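Local coordinates for DNA repair protein RecO (Deinococcus radiodurans, PDB 1U5K) that binds zinc and probably takes part in DNA repair and RecF-pathway recombination, at residues A[24-36]-A[99-113]. Residues are numbered along the deposited sequence; the frame is centred on the assembly and turned at random.
Sequences IVTLLTPQGKLKA and ADALFQEGEFSEQAF
K33 reaches with an extended chain to the C-terminal end of helix 86-102, where its NZ donates to D100 O (2.6 Å), in that carbonyl's plane and at a lone pair. K33 NZ also forms a salt bridge with D100 OD1 (3.0 Å), approaching from over the carboxylate, about 55° out of its plane; OD2 of that aspartate pairs with R14 of strand 5-17. A methionine here would probably leave D100 O without this donor and the D100 carboxylate without its lysine counter-charge, though R14 remains. Deeper in, L28 CD2 sits over the centre of the F108 ring, 4.2 Å from the centroid, while A112 CB packs against the opposite face. With F108 CG opposite the backbone N (chi1 -160°), the ring lies between them. At the turn, P30 CD lies over the F113 ring (3.9 Å to the centroid), and L28 O meets the ring edge. One water donates to both P30 O and F108 O; another accepts from K33 N and G106 N. Behind these contacts, T29 OG1 donates to G32 O (2.7 Å), bracing the type I turn, and S109 N-caps helix 110-125. The β-hairpin of the N-terminal OB-fold domain thus docks against helices 86-102 and 110-125 where their loop joins them.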
loop_
_atom_site.group_PDB
_atom_site.type_symbol
_atom_site.label_atom_id
_atom_site.label_comp_id
_atom_site.label_asym_id
_atom_site.label_seq_id
_atom_site.Cartn_x
_atom_site.Cartn_y
_atom_site.Cartn_z
ATOM N N ILE A 24 -17.167 -7.847 1.715
ATOM C CA ILE A 24 -17.128 -6.594 2.447
ATOM C C ILE A 24 -16.808 -5.494 1.435
ATOM O O ILE A 24 -15.803 -5.538 0.725
ATOM C CB ILE A 24 -16.056 -6.632 3.541
ATOM C CG1 ILE A 24 -16.380 -7.660 4.629
ATOM C CG2 ILE A 24 -15.875 -5.251 4.133
ATOM C CD1 ILE A 24 -15.327 -7.726 5.720
ATOM N N VAL A 25 -17.683 -4.501 1.365
ATOM C CA VAL A 25 -17.508 -3.428 0.401
ATOM C C VAL A 25 -17.458 -2.086 1.083
ATOM O O VAL A 25 -18.084 -1.857 2.113
ATOM C CB VAL A 25 -18.607 -3.367 -0.657
ATOM C CG1 VAL A 25 -18.370 -4.440 -1.692
ATOM C CG2 VAL A 25 -19.985 -3.442 -0.036
ATOM N N THR A 26 -16.659 -1.204 0.496
ATOM C CA THR A 26 -16.742 0.195 0.842
ATOM C C THR A 26 -17.379 0.920 -0.336
ATOM O O THR A 26 -17.031 0.679 -1.489
ATOM C CB THR A 26 -15.359 0.715 1.181
ATOM O OG1 THR A 26 -14.891 0.052 2.357
ATOM C CG2 THR A 26 -15.416 2.174 1.594
ATOM N N LEU A 27 -18.306 1.814 -0.026
ATOM C CA LEU A 27 -18.962 2.619 -1.033
ATOM C C LEU A 27 -18.763 4.093 -0.740
ATOM O O LEU A 27 -18.767 4.550 0.406
ATOM C CB LEU A 27 -20.459 2.339 -1.088
ATOM C CG LEU A 27 -21.057 0.937 -1.188
ATOM C CD1 LEU A 27 -22.527 1.158 -1.492
ATOM C CD2 LEU A 27 -20.452 0.128 -2.263
ATOM N N LEU A 28 -18.604 4.858 -1.809
ATOM C CA LEU A 28 -18.778 6.294 -1.704
ATOM C C LEU A 28 -20.186 6.634 -2.177
ATOM O O LEU A 28 -20.605 6.207 -3.248
ATOM C CB LEU A 28 -17.692 7.009 -2.495
ATOM C CG LEU A 28 -16.266 6.743 -2.026
ATOM C CD1 LEU A 28 -15.370 7.544 -2.931
ATOM C CD2 LEU A 28 -16.055 7.047 -0.556
ATOM N N THR A 29 -20.894 7.397 -1.353
ATOM C CA THR A 29 -22.282 7.806 -1.553
ATOM C C THR A 29 -22.510 9.290 -1.279
ATOM O O THR A 29 -21.716 9.903 -0.565
ATOM C CB THR A 29 -23.252 7.015 -0.648
ATOM O OG1 THR A 29 -23.342 7.592 0.667
ATOM C CG2 THR A 29 -22.771 5.592 -0.465
ATOM N N PRO A 30 -23.612 9.840 -1.793
ATOM C CA PRO A 30 -23.924 11.249 -1.546
ATOM C C PRO A 30 -24.132 11.583 -0.074
ATOM O O PRO A 30 -23.963 12.748 0.284
ATOM C CB PRO A 30 -25.162 11.517 -2.411
ATOM C CG PRO A 30 -25.751 10.211 -2.717
ATOM C CD PRO A 30 -24.621 9.203 -2.656
ATOM N N GLN A 31 -24.377 10.579 0.765
ATOM C CA GLN A 31 -24.480 10.791 2.201
ATOM C C GLN A 31 -23.259 10.377 3.017
ATOM O O GLN A 31 -23.324 10.316 4.240
ATOM C CB GLN A 31 -25.696 10.039 2.745
ATOM C CG GLN A 31 -26.975 10.294 1.957
ATOM C CD GLN A 31 -28.184 9.614 2.602
ATOM O OE1 GLN A 31 -28.738 8.630 2.098
ATOM N NE2 GLN A 31 -28.587 10.148 3.740
ATOM N N GLY A 32 -22.137 10.098 2.364
ATOM C CA GLY A 32 -20.917 9.775 3.074
ATOM C C GLY A 32 -20.353 8.434 2.643
ATOM O O GLY A 32 -20.893 7.746 1.781
ATOM N N LYS A 33 -19.232 8.083 3.260
ATOM C CA LYS A 33 -18.623 6.782 3.050
ATOM C C LYS A 33 -19.445 5.719 3.769
ATOM O O LYS A 33 -19.897 5.989 4.878
ATOM C CB LYS A 33 -17.226 6.777 3.657
ATOM C CG LYS A 33 -16.136 7.604 2.985
ATOM C CD LYS A 33 -14.848 7.304 3.761
ATOM C CE LYS A 33 -13.817 8.394 3.680
ATOM N NZ LYS A 33 -12.418 7.881 3.855
ATOM N N LEU A 34 -19.551 4.519 3.200
ATOM C CA LEU A 34 -20.307 3.413 3.765
ATOM C C LEU A 34 -19.513 2.118 3.622
ATOM O O LEU A 34 -19.084 1.779 2.527
ATOM C CB LEU A 34 -21.655 3.258 3.050
ATOM C CG LEU A 34 -22.560 2.070 3.390
ATOM C CD1 LEU A 34 -22.951 2.062 4.856
ATOM C CD2 LEU A 34 -23.792 2.105 2.505
ATOM N N LYS A 35 -19.311 1.421 4.735
ATOM C CA LYS A 35 -18.757 0.074 4.775
ATOM C C LYS A 35 -19.861 -0.904 5.164
ATOM O O LYS A 35 -20.632 -0.645 6.082
ATOM C CB LYS A 35 -17.585 0.004 5.755
ATOM C CG LYS A 35 -16.736 -1.258 5.629
ATOM C CD LYS A 35 -15.314 -1.064 6.154
ATOM C CE LYS A 35 -14.597 -2.391 6.367
ATOM N NZ LYS A 35 -13.380 -2.316 7.229
ATOM N N ALA A 36 -19.967 -2.005 4.432
ATOM C CA ALA A 36 -20.985 -3.010 4.682
ATOM C C ALA A 36 -20.533 -4.382 4.190
ATOM O O ALA A 36 -19.624 -4.496 3.370
ATOM C CB ALA A 36 -22.269 -2.630 3.984
ATOM N N ALA A 99 -9.568 9.103 -3.240
ATOM C CA ALA A 99 -10.711 9.734 -2.580
ATOM C C ALA A 99 -10.919 9.225 -1.148
ATOM O O ALA A 99 -11.174 10.001 -0.224
ATOM C CB ALA A 99 -11.976 9.569 -3.398
ATOM N N ASP A 100 -10.734 7.924 -0.961
ATOM C CA ASP A 100 -10.924 7.305 0.347
ATOM C C ASP A 100 -9.890 7.812 1.336
ATOM O O ASP A 100 -10.189 7.941 2.514
ATOM C CB ASP A 100 -10.796 5.789 0.277
ATOM C CG ASP A 100 -11.308 5.104 1.532
ATOM O OD1 ASP A 100 -12.334 5.488 2.124
ATOM O OD2 ASP A 100 -10.685 4.156 2.024
ATOM N N ALA A 101 -8.690 8.080 0.833
ATOM C CA ALA A 101 -7.586 8.528 1.649
ATOM C C ALA A 101 -7.726 10.000 1.986
ATOM O O ALA A 101 -7.310 10.430 3.063
ATOM C CB ALA A 101 -6.302 8.266 0.920
ATOM N N LEU A 102 -8.322 10.761 1.069
ATOM C CA LEU A 102 -8.314 12.211 1.184
ATOM C C LEU A 102 -9.363 12.700 2.184
ATOM O O LEU A 102 -9.119 13.635 2.940
ATOM C CB LEU A 102 -8.475 12.876 -0.184
ATOM C CG LEU A 102 -8.704 14.385 -0.193
ATOM C CD1 LEU A 102 -7.417 15.060 0.229
ATOM C CD2 LEU A 102 -9.134 14.894 -1.558
ATOM N N PHE A 103 -10.526 12.069 2.162
ATOM C CA PHE A 103 -11.663 12.435 2.982
ATOM C C PHE A 103 -11.721 11.545 4.223
ATOM O O PHE A 103 -11.904 10.338 4.119
ATOM C CB PHE A 103 -12.943 12.250 2.166
ATOM C CG PHE A 103 -13.082 13.227 1.040
ATOM C CD1 PHE A 103 -12.560 12.941 -0.211
ATOM C CD2 PHE A 103 -13.708 14.449 1.238
ATOM C CE1 PHE A 103 -12.682 13.870 -1.242
ATOM C CE2 PHE A 103 -13.834 15.379 0.210
ATOM C CZ PHE A 103 -13.306 15.091 -1.027
ATOM N N GLN A 104 -11.590 12.148 5.399
ATOM C CA GLN A 104 -11.798 11.442 6.665
ATOM C C GLN A 104 -13.288 11.267 6.929
ATOM O O GLN A 104 -14.125 11.880 6.255
ATOM C CB GLN A 104 -11.195 12.239 7.825
ATOM C CG GLN A 104 -9.751 12.629 7.606
ATOM C CD GLN A 104 -8.936 11.440 7.127
ATOM O OE1 GLN A 104 -8.554 11.362 5.955
ATOM N NE2 GLN A 104 -8.689 10.499 8.026
ATOM N N GLU A 105 -13.602 10.411 7.897
ATOM C CA GLU A 105 -14.987 10.082 8.225
ATOM C C GLU A 105 -15.732 11.376 8.528
ATOM O O GLU A 105 -15.181 12.238 9.208
ATOM C CB GLU A 105 -15.058 9.119 9.405
ATOM N N GLY A 106 -16.931 11.528 7.969
ATOM C CA GLY A 106 -17.680 12.776 7.969
ATOM C C GLY A 106 -17.353 13.833 6.921
ATOM O O GLY A 106 -18.138 14.741 6.653
ATOM N N GLU A 107 -16.177 13.794 6.308
ATOM C CA GLU A 107 -15.838 14.821 5.326
ATOM C C GLU A 107 -16.426 14.615 3.925
ATOM O O GLU A 107 -16.348 15.543 3.123
ATOM C CB GLU A 107 -14.316 14.997 5.221
ATOM C CG GLU A 107 -13.614 15.184 6.558
ATOM C CD GLU A 107 -12.140 15.540 6.441
ATOM O OE1 GLU A 107 -11.546 15.487 5.329
ATOM O OE2 GLU A 107 -11.605 15.873 7.524
ATOM N N PHE A 108 -16.976 13.442 3.615
ATOM C CA PHE A 108 -17.418 13.110 2.265
ATOM C C PHE A 108 -18.843 13.515 1.914
ATOM O O PHE A 108 -19.803 12.817 2.208
ATOM C CB PHE A 108 -17.215 11.633 1.924
ATOM C CG PHE A 108 -17.195 11.362 0.438
ATOM C CD1 PHE A 108 -16.082 11.638 -0.329
ATOM C CD2 PHE A 108 -18.308 10.861 -0.195
ATOM C CE1 PHE A 108 -16.082 11.379 -1.694
ATOM C CE2 PHE A 108 -18.328 10.578 -1.546
ATOM C CZ PHE A 108 -17.197 10.833 -2.308
ATOM N N SER A 109 -18.950 14.646 1.228
ATOM C CA SER A 109 -20.211 15.347 1.003
ATOM C C SER A 109 -20.853 14.929 -0.307
ATOM O O SER A 109 -20.243 14.240 -1.124
ATOM C CB SER A 109 -19.936 16.847 0.918
ATOM O OG SER A 109 -18.991 17.127 -0.108
ATOM N N GLU A 110 -22.081 15.381 -0.531
ATOM C CA GLU A 110 -22.742 15.136 -1.802
ATOM C C GLU A 110 -21.952 15.716 -2.976
ATOM O O GLU A 110 -21.884 15.105 -4.038
ATOM C CB GLU A 110 -24.176 15.675 -1.815
ATOM C CG GLU A 110 -24.861 15.386 -3.144
ATOM C CD GLU A 110 -26.374 15.509 -3.146
ATOM O OE1 GLU A 110 -26.938 16.062 -2.181
ATOM O OE2 GLU A 110 -27.004 15.073 -4.137
ATOM N N GLN A 111 -21.362 16.891 -2.796
ATOM C CA GLN A 111 -20.597 17.546 -3.851
ATOM C C GLN A 111 -19.386 16.684 -4.214
ATOM O O GLN A 111 -19.050 16.517 -5.382
ATOM C CB GLN A 111 -20.164 18.943 -3.408
ATOM C CG GLN A 111 -21.292 19.953 -3.249
ATOM C CD GLN A 111 -22.104 19.843 -1.970
ATOM O OE1 GLN A 111 -21.749 19.137 -1.021
ATOM N NE2 GLN A 111 -23.219 20.562 -1.948
ATOM N N ALA A 112 -18.778 16.081 -3.197
ATOM C CA ALA A 112 -17.638 15.196 -3.356
ATOM C C ALA A 112 -18.069 13.944 -4.098
ATOM O O ALA A 112 -17.397 13.544 -5.043
ATOM C CB ALA A 112 -17.010 14.873 -2.001
ATOM N N PHE A 113 -19.212 13.374 -3.729
ATOM C CA PHE A 113 -19.752 12.217 -4.424
ATOM C C PHE A 113 -19.931 12.511 -5.916
ATOM O O PHE A 113 -19.510 11.727 -6.774
ATOM C CB PHE A 113 -21.085 11.704 -3.859
ATOM C CG PHE A 113 -21.655 10.581 -4.697
ATOM C CD1 PHE A 113 -21.129 9.305 -4.603
ATOM C CD2 PHE A 113 -22.615 10.831 -5.667
ATOM C CE1 PHE A 113 -21.571 8.294 -5.429
ATOM C CE2 PHE A 113 -23.070 9.833 -6.497
ATOM C CZ PHE A 113 -22.551 8.569 -6.382
HETATM O O HOH W 1 -22.388 13.312 2.570
HETATM O O HOH W 2 -18.202 10.228 5.385
#